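Local coordinates for protection of telomeres protein 1 (Schizosaccharomyces pombe, PDB 5USB) that binds single-stranded telomeric DNA to protect the 3' overhang and regulates telomerase and telomere length, represented here by its Pot1pC OB-fold domain, at residues S16-V21 and E125-E130; G84-M89 and E130-K135; T94-D97 and Y101-C104. The protein carries 1 engineered substitution. All coordinates share one frame; numbering follows the deposited sequence. Where two conformers were deposited one is given.

Interaction 1 of 3, residues S16-V21 and E125-E130; sequences SFYAQV and EPELNE
With CG set opposite its carbonyl carbon (chi1 -71°), Tyr18 stands out from strand 14-26 toward Glu127 and Leu128, whose own first torsions likewise leave CG beside the backbone N. The contact joins the outer wall of the OB-fold barrel to the short 3-10 turn 126-128 that leads into the C-terminal helix 129-138. Glu127 lies over one face of the Tyr18 ring: its CB makes a CH-pi contact 3.8 Å from the ring centroid, offset toward the rim and only 16° off the normal. A bend at chi2 then carries the Glu127 chain along toward the phenol end, and the carboxylate plane is 19° from the ring plane. The Leu128 side chain crosses that of Tyr18 at about a right angle and touches it with one methyl, CD2, set obliquely to the ring, 4.0 Å from Tyr18 CD1. Leu128 is a buried residue that also rests on Tyr86 and Val121, whereas Glu127 is on the exposed margin of the contact. The Tyr18 ring is flanked as well by Val88, Val121 and the ring of Phe3. No hydrogen bond passes between the segments, and the apolar parts of the three side chains do the joining. Were Tyr18 replaced by alanine, the CB of Glu127 would probably lose the ring face it lies on, and a gap is likely to open beside Leu128 CD2. Asn129 N donates to Pro126 O at 2.9 Å where turn passes into helix, and at the phenol end the nearest approach is that of Tyr18 OH to Glu127 CG, 3.6 Å.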
loop_
_atom_site.group_PDB
_atom_site.type_symbol
_atom_site.label_atom_id
_atom_site.label_comp_id
_atom_site.label_asym_id
_atom_site.label_seq_id
_atom_site.Cartn_x
_atom_site.Cartn_y
_atom_site.Cartn_z
ATOM N N SER A 16 6.893 7.763 -2.995
ATOM C CA SER A 16 6.295 7.142 -4.153
ATOM C C SER A 16 6.809 5.726 -4.321
ATOM O O SER A 16 7.990 5.468 -4.106
ATOM C CB SER A 16 6.631 7.953 -5.417
ATOM O OG SER A 16 6.207 9.292 -5.287
ATOM N N PHE A 17 5.927 4.803 -4.728
ATOM C CA PHE A 17 6.321 3.404 -4.838
ATOM C C PHE A 17 5.354 2.644 -5.730
ATOM O O PHE A 17 4.212 3.055 -5.938
ATOM C CB PHE A 17 6.410 2.735 -3.455
ATOM C CG PHE A 17 5.175 2.871 -2.619
ATOM C CD1 PHE A 17 4.135 1.966 -2.749
ATOM C CD2 PHE A 17 5.082 3.869 -1.668
ATOM C CE1 PHE A 17 2.997 2.097 -1.985
ATOM C CE2 PHE A 17 3.943 3.994 -0.876
ATOM C CZ PHE A 17 2.902 3.098 -1.047
ATOM N N TYR A 18 5.831 1.512 -6.219
ATOM C CA TYR A 18 5.048 0.503 -6.911
ATOM C C TYR A 18 4.751 -0.615 -5.912
ATOM O O TYR A 18 5.602 -0.964 -5.091
ATOM C CB TYR A 18 5.840 -0.074 -8.096
ATOM C CG TYR A 18 6.004 0.879 -9.257
ATOM C CD1 TYR A 18 5.091 0.846 -10.282
ATOM C CD2 TYR A 18 7.070 1.758 -9.328
ATOM C CE1 TYR A 18 5.216 1.698 -11.357
ATOM C CE2 TYR A 18 7.208 2.617 -10.391
ATOM C CZ TYR A 18 6.290 2.585 -11.396
ATOM O OH TYR A 18 6.402 3.444 -12.494
ATOM N N ALA A 19 3.568 -1.200 -6.005
ATOM C CA ALA A 19 3.213 -2.258 -5.070
ATOM C C ALA A 19 2.103 -3.116 -5.649
ATOM O O ALA A 19 1.402 -2.729 -6.591
ATOM C CB ALA A 19 2.778 -1.673 -3.740
ATOM N N GLN A 20 1.952 -4.296 -5.066
ATOM C CA GLN A 20 0.844 -5.182 -5.367
ATOM C C GLN A 20 -0.174 -5.140 -4.232
ATOM O O GLN A 20 0.190 -5.119 -3.051
ATOM C CB GLN A 20 1.322 -6.616 -5.578
ATOM C CG GLN A 20 0.203 -7.473 -6.134
ATOM C CD GLN A 20 0.634 -8.842 -6.583
ATOM O OE1 GLN A 20 1.571 -9.420 -6.049
ATOM N NE2 GLN A 20 -0.124 -9.410 -7.530
ATOM N N VAL A 21 -1.450 -5.084 -4.606
ATOM C CA VAL A 21 -2.539 -5.012 -3.644
ATOM C C VAL A 21 -2.833 -6.415 -3.136
ATOM O O VAL A 21 -3.188 -7.317 -3.911
ATOM C CB VAL A 21 -3.792 -4.379 -4.258
ATOM C CG1 VAL A 21 -4.921 -4.380 -3.243
ATOM C CG2 VAL A 21 -3.502 -3.002 -4.720
ATOM N N GLU A 125 3.974 -4.127 -17.121
ATOM C CA GLU A 125 4.976 -3.146 -17.057
ATOM C C GLU A 125 6.255 -3.621 -16.405
ATOM O O GLU A 125 6.241 -4.202 -15.386
ATOM C CB GLU A 125 4.407 -1.960 -16.327
ATOM C CG GLU A 125 3.300 -1.338 -17.134
ATOM C CD GLU A 125 3.794 -0.799 -18.456
ATOM O OE1 GLU A 125 3.196 -1.053 -19.509
ATOM O OE2 GLU A 125 4.826 -0.133 -18.421
ATOM N N PRO A 126 7.391 -3.341 -17.021
ATOM C CA PRO A 126 8.662 -3.683 -16.417
ATOM C C PRO A 126 8.942 -3.172 -14.995
ATOM O O PRO A 126 9.714 -3.789 -14.344
ATOM C CB PRO A 126 9.648 -3.023 -17.374
ATOM C CG PRO A 126 9.004 -3.193 -18.654
ATOM C CD PRO A 126 7.559 -3.012 -18.451
ATOM N N GLU A 127 8.384 -2.060 -14.558
ATOM C CA GLU A 127 8.633 -1.607 -13.227
ATOM C C GLU A 127 8.077 -2.591 -12.233
ATOM O O GLU A 127 8.374 -2.472 -11.095
ATOM C CB GLU A 127 8.018 -0.246 -12.970
ATOM C CG GLU A 127 8.791 0.921 -13.548
ATOM C CD GLU A 127 10.169 1.104 -12.977
ATOM O OE1 GLU A 127 10.986 1.708 -13.658
ATOM O OE2 GLU A 127 10.439 0.688 -11.863
ATOM N N LEU A 128 7.270 -3.533 -12.678
ATOM C CA LEU A 128 6.783 -4.540 -11.743
ATOM C C LEU A 128 7.662 -5.787 -11.698
ATOM O O LEU A 128 7.358 -6.726 -10.954
ATOM C CB LEU A 128 5.358 -4.934 -12.105
ATOM C CG LEU A 128 4.375 -3.788 -12.307
ATOM C CD1 LEU A 128 3.078 -4.344 -12.777
ATOM C CD2 LEU A 128 4.181 -2.985 -11.028
ATOM N N ASN A 129 8.730 -5.839 -12.488
ATOM C CA ASN A 129 9.495 -7.081 -12.582
ATOM C C ASN A 129 10.132 -7.466 -11.265
ATOM O O ASN A 129 10.277 -8.658 -10.982
ATOM C CB ASN A 129 10.592 -6.957 -13.638
ATOM C CG ASN A 129 10.062 -7.031 -15.054
ATOM O OD1 ASN A 129 8.920 -7.416 -15.305
ATOM N ND2 ASN A 129 10.905 -6.645 -15.998
ATOM N N GLU A 130 10.549 -6.489 -10.459
ATOM C CA GLU A 130 11.186 -6.819 -9.190
ATOM C C GLU A 130 10.195 -7.350 -8.176
ATOM O O GLU A 130 10.541 -8.222 -7.376
ATOM C CB GLU A 130 11.905 -5.609 -8.603
ATOM C CG GLU A 130 13.264 -5.383 -9.206
ATOM C CD GLU A 130 14.025 -4.256 -8.529
ATOM O OE1 GLU A 130 13.485 -3.632 -7.568
ATOM O OE2 GLU A 130 15.180 -4.010 -8.959
#

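Interaction 2 of 3, residues G84-M89 and E130-K135; sequences GDYVVM and EIKSRK
Tyr86 meets two successive residues of helix 129-138, and the two meetings differ in character. The closed side is formed with Ile131, a buried residue whose CG2 methyl comes up at the ring edge, near its plane, 4.1 Å from Tyr86 CE1. That methyl lies opposite the backbone N of Ile131 (CG1 at chi1 -71°), which turns it toward the strand. The two side chains slide past each other in opposite directions, and Leu128, Val121 and Gln20 press on the same tyrosine. The other side differs in burial rather than in distance, for Lys132 lies at the partly exposed margin and touches the tyrosine only through methylene carbons. It runs fully extended beyond CG and crosses the phenol end at about a right angle, with its CE 3.7 Å from Tyr86 OH and its CG 3.8 Å from the same oxygen. This is contact by the aliphatic part of the lysine: its ammonium passes on to the backbone carbonyl of Ser123, which fixes the end of the chain, and no hydrogen bond joins the segments. On the exposed flank of the helix, Arg134 NH1 bridges back one turn to Glu130 OE1 at 3.2 Å, reaching that oxygen from 50° out of the carboxylate plane, while its NE donates to the backbone O of Asp37. The arrangement is thus a C-terminal helix laid against the outer surface of an OB-fold barrel, meeting strand 86-90 through the outward-facing Tyr86.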
loop_
_atom_site.group_PDB
_atom_site.type_symbol
_atom_site.label_atom_id
_atom_site.label_comp_id
_atom_site.label_asym_id
_atom_site.label_seq_id
_atom_site.Cartn_x
_atom_site.Cartn_y
_atom_site.Cartn_z
ATOM N N GLY A 84 -4.908 -8.162 -5.916
ATOM C CA GLY A 84 -4.061 -8.704 -6.967
ATOM C C GLY A 84 -3.614 -7.684 -7.990
ATOM O O GLY A 84 -2.614 -7.920 -8.704
ATOM N N ASP A 85 -4.284 -6.539 -8.045
ATOM C CA ASP A 85 -3.847 -5.472 -8.924
ATOM C C ASP A 85 -2.485 -4.908 -8.483
ATOM O O ASP A 85 -2.074 -4.978 -7.313
ATOM C CB ASP A 85 -4.850 -4.322 -8.936
ATOM C CG ASP A 85 -6.106 -4.616 -9.693
ATOM O OD1 ASP A 85 -6.193 -5.634 -10.420
ATOM O OD2 ASP A 85 -7.032 -3.781 -9.559
ATOM N N TYR A 86 -1.779 -4.323 -9.450
ATOM C CA TYR A 86 -0.587 -3.546 -9.177
ATOM C C TYR A 86 -0.938 -2.074 -9.214
ATOM O O TYR A 86 -1.801 -1.655 -9.995
ATOM C CB TYR A 86 0.512 -3.862 -10.194
ATOM C CG TYR A 86 0.943 -5.293 -10.167
ATOM C CD1 TYR A 86 1.949 -5.699 -9.329
ATOM C CD2 TYR A 86 0.335 -6.231 -10.971
ATOM C CE1 TYR A 86 2.356 -7.014 -9.285
ATOM C CE2 TYR A 86 0.714 -7.547 -10.924
ATOM C CZ TYR A 86 1.739 -7.929 -10.089
ATOM O OH TYR A 86 2.144 -9.264 -10.051
ATOM N N VAL A 87 -0.340 -1.316 -8.316
ATOM C CA VAL A 87 -0.603 0.107 -8.202
ATOM C C VAL A 87 0.723 0.866 -8.158
ATOM O O VAL A 87 1.765 0.342 -7.749
ATOM C CB VAL A 87 -1.485 0.476 -6.987
ATOM C CG1 VAL A 87 -2.893 -0.123 -7.095
ATOM C CG2 VAL A 87 -0.864 0.042 -5.694
ATOM N N VAL A 88 0.663 2.125 -8.584
ATOM C CA VAL A 88 1.736 3.095 -8.388
ATOM C C VAL A 88 1.145 4.236 -7.576
ATOM O O VAL A 88 0.126 4.820 -7.955
ATOM C CB VAL A 88 2.359 3.579 -9.714
ATOM C CG1 VAL A 88 1.349 4.173 -10.669
ATOM C CG2 VAL A 88 3.536 4.511 -9.379
ATOM N N MET A 89 1.749 4.499 -6.421
ATOM C CA MET A 89 1.321 5.546 -5.503
ATOM C C MET A 89 2.388 6.628 -5.546
ATOM O O MET A 89 3.564 6.329 -5.399
ATOM C CB MET A 89 1.135 4.948 -4.099
ATOM C CG MET A 89 0.035 3.830 -4.194
ATOM S SD MET A 89 -0.546 3.049 -2.694
ATOM C CE MET A 89 -1.099 4.500 -1.880
ATOM N N GLU A 130 10.549 -6.489 -10.459
ATOM C CA GLU A 130 11.186 -6.819 -9.190
ATOM C C GLU A 130 10.195 -7.350 -8.176
ATOM O O GLU A 130 10.541 -8.222 -7.376
ATOM C CB GLU A 130 11.905 -5.609 -8.603
ATOM C CG GLU A 130 13.264 -5.383 -9.206
ATOM C CD GLU A 130 14.025 -4.256 -8.529
ATOM O OE1 GLU A 130 13.485 -3.632 -7.568
ATOM O OE2 GLU A 130 15.180 -4.010 -8.959
ATOM N N ILE A 131 8.983 -6.790 -8.137
ATOM C CA ILE A 131 7.964 -7.342 -7.246
ATOM C C ILE A 131 7.728 -8.801 -7.566
ATOM O O ILE A 131 7.640 -9.634 -6.667
ATOM C CB ILE A 131 6.661 -6.535 -7.343
ATOM C CG1 ILE A 131 6.827 -5.164 -6.704
ATOM C CG2 ILE A 131 5.505 -7.309 -6.704
ATOM C CD1 ILE A 131 5.764 -4.193 -7.119
ATOM N N LYS A 132 7.551 -9.120 -8.857
ATOM C CA LYS A 132 7.268 -10.490 -9.263
ATOM C C LYS A 132 8.423 -11.397 -8.902
ATOM O O LYS A 132 8.227 -12.545 -8.480
ATOM C CB LYS A 132 7.006 -10.507 -10.761
ATOM C CG LYS A 132 5.736 -9.804 -11.136
ATOM C CD LYS A 132 5.549 -9.755 -12.624
ATOM C CE LYS A 132 4.312 -8.997 -12.979
ATOM N NZ LYS A 132 4.183 -8.939 -14.440
ATOM N N SER A 133 9.633 -10.883 -9.056
ATOM C CA SER A 133 10.828 -11.651 -8.750
ATOM C C SER A 133 10.972 -11.874 -7.255
ATOM O O SER A 133 11.280 -12.984 -6.815
ATOM C CB SER A 133 12.052 -10.934 -9.297
ATOM O OG SER A 133 13.182 -11.750 -9.081
ATOM N N ARG A 134 10.776 -10.826 -6.450
ATOM C CA ARG A 134 10.834 -10.998 -5.000
ATOM C C ARG A 134 9.701 -11.882 -4.479
ATOM O O ARG A 134 9.888 -12.636 -3.510
ATOM C CB ARG A 134 10.804 -9.630 -4.317
ATOM C CG ARG A 134 12.135 -8.881 -4.418
ATOM C CD ARG A 134 12.200 -7.722 -3.479
ATOM N NE ARG A 134 11.182 -6.780 -3.876
ATOM C CZ ARG A 134 11.384 -5.732 -4.656
ATOM N NH1 ARG A 134 12.610 -5.414 -5.119
ATOM N NH2 ARG A 134 10.346 -4.973 -4.950
ATOM N N LYS A 135 8.504 -11.784 -5.056
ATOM C CA LYS A 135 7.436 -12.684 -4.626
ATOM C C LYS A 135 7.908 -14.129 -4.713
ATOM O O LYS A 135 7.682 -14.920 -3.796
ATOM C CB LYS A 135 6.152 -12.471 -5.445
ATOM C CG LYS A 135 4.991 -13.309 -4.963
ATOM C CD LYS A 135 3.726 -12.943 -5.670
ATOM C CE LYS A 135 2.626 -13.960 -5.398
ATOM N NZ LYS A 135 2.611 -14.361 -3.967
#

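Interaction 3 of 3, residues T94-D97 and Y101-C104; sequences TKID and YLEC. With nucleotides of chain B.
Lys95 and Glu103, facing each other across two antiparallel strands, reach out side by side in the same direction to read the second nucleotide of chain B. Lys95 NZ donates to O6 of DG2 of chain B at a modelled 2.5 Å, a length short enough to be treated with caution. Glu103 OE1 takes the guanine N1-H at 3.2 Å in a nearly straight bond, with weak bonds from N1 to OE2 and from N2 to OE1. A lysine and a carboxylate together thus match the acceptor and donors of the guanine edge. Asp97 OD2 accepts a hydrogen bond from N3 of DT4 of chain B at 2.8 Å and 169°; the same oxygen lies 2.7 Å from a water that also receives a bond from N6 of DA5 of chain B.

Behind this first shell, the acid and base steady each other. A weak salt bridge of 3.4 Å links Lys95 NZ to Glu103 OE2, and both side chains place CG between N and the carbonyl carbon (chi1 61° and 55°), which sends them out together. Asp97 is held by Tyr101, whose N-H meets OD1 at 3.0 Å from above the carboxylate plane, helped by the N-H of Leu99; in return Asp97 N bonds Tyr101 O. Beneath lies the sheet itself: Lys95 and Glu103 form a hydrogen-bonded pair. On the other face, Ile96 and Thr94 pack on Leu102, and Thr94 OG1 is tied to Thr10 O and Gln13 N. This is the hairpin of the fourth and fifth barrel strands, whose Lys95 and Glu103 face and L45 loop, with Asp97 at its start, lie on the bound strand, as in the ligand-binding face of OB folds.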
loop_
_atom_site.group_PDB
_atom_site.type_symbol
_atom_site.label_atom_id
_atom_site.label_comp_id
_atom_site.label_asym_id
_atom_site.label_seq_id
_atom_site.Cartn_x
_atom_site.Cartn_y
_atom_site.Cartn_z
ATOM N N THR A 94 3.189 9.372 4.728
ATOM C CA THR A 94 3.202 8.313 5.719
ATOM C C THR A 94 3.064 8.889 7.125
ATOM O O THR A 94 3.369 10.056 7.390
ATOM C CB THR A 94 4.492 7.514 5.645
ATOM O OG1 THR A 94 5.565 8.374 6.028
ATOM C CG2 THR A 94 4.736 7.021 4.259
ATOM N N LYS A 95 2.575 8.055 8.028
ATOM C CA LYS A 95 2.445 8.430 9.425
ATOM C C LYS A 95 2.601 7.174 10.257
ATOM O O LYS A 95 2.786 6.064 9.739
ATOM C CB LYS A 95 1.110 9.119 9.713
ATOM C CG LYS A 95 -0.110 8.271 9.437
ATOM C CD LYS A 95 -1.391 8.976 9.816
ATOM C CE LYS A 95 -1.620 8.949 11.304
ATOM N NZ LYS A 95 -3.065 8.927 11.594
ATOM N N ILE A 96 2.529 7.371 11.567
ATOM C CA ILE A 96 2.574 6.297 12.544
ATOM C C ILE A 96 1.237 6.288 13.250
ATOM O O ILE A 96 0.712 7.357 13.592
ATOM C CB ILE A 96 3.718 6.519 13.551
ATOM C CG1 ILE A 96 5.054 6.512 12.820
ATOM C CG2 ILE A 96 3.663 5.478 14.623
ATOM C CD1 ILE A 96 5.437 5.142 12.286
ATOM N N ASP A 97 0.677 5.099 13.461
ATOM C CA ASP A 97 -0.624 5.026 14.101
ATOM C C ASP A 97 -0.449 4.991 15.618
ATOM O O ASP A 97 0.656 5.145 16.152
ATOM C CB ASP A 97 -1.452 3.846 13.572
ATOM C CG ASP A 97 -0.931 2.472 13.976
ATOM O OD1 ASP A 97 -0.115 2.349 14.899
ATOM O OD2 ASP A 97 -1.380 1.457 13.359
ATOM N N TYR A 101 2.743 1.677 14.322
ATOM C CA TYR A 101 2.963 1.078 13.009
ATOM C C TYR A 101 2.859 2.127 11.904
ATOM O O TYR A 101 2.072 3.066 11.989
ATOM C CB TYR A 101 1.949 -0.037 12.749
ATOM C CG TYR A 101 1.995 -1.116 13.787
ATOM C CD1 TYR A 101 3.041 -2.028 13.802
ATOM C CD2 TYR A 101 1.029 -1.192 14.774
ATOM C CE1 TYR A 101 3.108 -3.026 14.806
ATOM C CE2 TYR A 101 1.091 -2.174 15.752
ATOM C CZ TYR A 101 2.117 -3.075 15.752
ATOM O OH TYR A 101 2.165 -4.040 16.729
ATOM N N LEU A 102 3.685 1.957 10.884
ATOM C CA LEU A 102 3.641 2.791 9.698
ATOM C C LEU A 102 2.328 2.581 8.959
ATOM O O LEU A 102 1.808 1.458 8.885
ATOM C CB LEU A 102 4.802 2.429 8.780
ATOM C CG LEU A 102 5.954 3.387 8.599
ATOM C CD1 LEU A 102 6.914 2.843 7.533
ATOM C CD2 LEU A 102 5.472 4.754 8.224
ATOM N N GLU A 103 1.786 3.663 8.425
ATOM C CA GLU A 103 0.663 3.566 7.526
ATOM C C GLU A 103 0.767 4.701 6.515
ATOM O O GLU A 103 1.517 5.659 6.695
ATOM C CB GLU A 103 -0.680 3.595 8.282
ATOM C CG GLU A 103 -0.862 4.791 9.182
ATOM C CD GLU A 103 -2.208 4.821 9.897
ATOM O OE1 GLU A 103 -3.056 3.944 9.641
ATOM O OE2 GLU A 103 -2.405 5.748 10.713
ATOM N N CYS A 104 0.042 4.541 5.420
ATOM C CA CYS A 104 -0.020 5.521 4.352
ATOM C C CYS A 104 -1.414 6.133 4.313
ATOM O O CYS A 104 -2.416 5.430 4.460
ATOM C CB CYS A 104 0.345 4.837 3.036
ATOM S SG CYS A 104 0.166 5.779 1.551
ATOM P P DG B 2 -12.045 10.692 13.986
ATOM O OP1 DG B 2 -13.415 10.973 14.456
ATOM O OP2 DG B 2 -10.882 11.061 14.801
ATOM O "O5'" DG B 2 -11.964 9.137 13.676
ATOM C "C5'" DG B 2 -12.975 8.501 12.900
ATOM C "C4'" DG B 2 -12.481 7.140 12.477
ATOM O "O4'" DG B 2 -11.649 7.215 11.305
ATOM C "C3'" DG B 2 -11.603 6.450 13.506
ATOM O "O3'" DG B 2 -12.489 5.863 14.440
ATOM C "C2'" DG B 2 -10.872 5.433 12.647
ATOM C "C1'" DG B 2 -10.673 6.173 11.339
ATOM N N9 DG B 2 -9.366 6.793 11.185
ATOM C C8 DG B 2 -9.097 8.123 11.343
ATOM N N7 DG B 2 -7.846 8.424 11.142
ATOM C C5 DG B 2 -7.244 7.208 10.871
ATOM C C6 DG B 2 -5.893 6.904 10.587
ATOM O O6 DG B 2 -4.940 7.676 10.490
ATOM N N1 DG B 2 -5.705 5.541 10.389
ATOM C C2 DG B 2 -6.703 4.599 10.429
ATOM N N2 DG B 2 -6.334 3.342 10.189
ATOM N N3 DG B 2 -7.969 4.872 10.698
ATOM C C4 DG B 2 -8.167 6.188 10.902
ATOM P P DT B 4 -10.259 -1.275 16.997
ATOM O OP1 DT B 4 -11.257 -2.318 17.178
ATOM O OP2 DT B 4 -9.733 -0.582 18.156
ATOM O "O5'" DT B 4 -9.064 -1.997 16.236
ATOM C "C5'" DT B 4 -9.237 -2.459 14.908
ATOM C "C4'" DT B 4 -7.944 -3.011 14.358
ATOM O "O4'" DT B 4 -7.021 -1.922 14.119
ATOM C "C3'" DT B 4 -7.208 -3.993 15.270
ATOM O "O3'" DT B 4 -6.522 -4.948 14.461
ATOM C "C2'" DT B 4 -6.174 -3.106 15.935
ATOM C "C1'" DT B 4 -5.805 -2.186 14.784
ATOM N N1 DT B 4 -5.213 -0.896 15.171
ATOM C C2 DT B 4 -4.096 -0.461 14.500
ATOM O O2 DT B 4 -3.615 -1.053 13.560
ATOM N N3 DT B 4 -3.624 0.753 14.914
ATOM C C4 DT B 4 -4.116 1.537 15.935
ATOM O O4 DT B 4 -3.574 2.599 16.202
ATOM C C5 DT B 4 -5.277 1.015 16.606
ATOM C C7 DT B 4 -5.883 1.805 17.724
ATOM C C6 DT B 4 -5.751 -0.169 16.209
ATOM P P DA B 5 -6.258 -6.426 14.953
ATOM O OP1 DA B 5 -7.515 -6.989 15.395
ATOM O OP2 DA B 5 -5.084 -6.433 15.786
ATOM O "O5'" DA B 5 -5.871 -7.158 13.604
ATOM C "C5'" DA B 5 -6.844 -7.344 12.596
ATOM C "C4'" DA B 5 -6.143 -7.697 11.313
ATOM O "O4'" DA B 5 -5.438 -6.537 10.834
ATOM C "C3'" DA B 5 -5.089 -8.789 11.458
ATOM O "O3'" DA B 5 -5.045 -9.604 10.286
ATOM C "C2'" DA B 5 -3.813 -7.997 11.677
ATOM C "C1'" DA B 5 -4.043 -6.751 10.846
ATOM N N9 DA B 5 -3.432 -5.538 11.369
ATOM C C8 DA B 5 -3.491 -5.070 12.653
ATOM N N7 DA B 5 -2.893 -3.921 12.823
ATOM C C5 DA B 5 -2.458 -3.582 11.552
ATOM C C6 DA B 5 -1.763 -2.474 11.059
ATOM N N6 DA B 5 -1.376 -1.450 11.816
ATOM N N1 DA B 5 -1.464 -2.456 9.744
ATOM C C2 DA B 5 -1.844 -3.486 8.990
ATOM N N3 DA B 5 -2.509 -4.578 9.334
ATOM C C4 DA B 5 -2.792 -4.566 10.645
HETATM O O HOH W 1 -0.777 1.255 10.692
#

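Interactions 1 and 2 are neighbours, their centres about 4 Å apart: both bring helix 129-138 or the turn before it onto the outside of the barrel, their ranges overlap at Glu130, and they are joined where Val21 O lies 2.8 Å from Gly84 N, just ahead of strand 86-90. Interaction 3 sits across the chain's centre, about 21 Å and 20 Å from their centres, and alone touches the bound strand; the nearest atoms of interactions 1 and 2 stay about 11 and 12 Å from it. The barrel interior connects the two sides, since Met89 of 84-89 packs on Cys104 of 101-104. Along the chain, interaction 3 is nested inside the loops closed by both others.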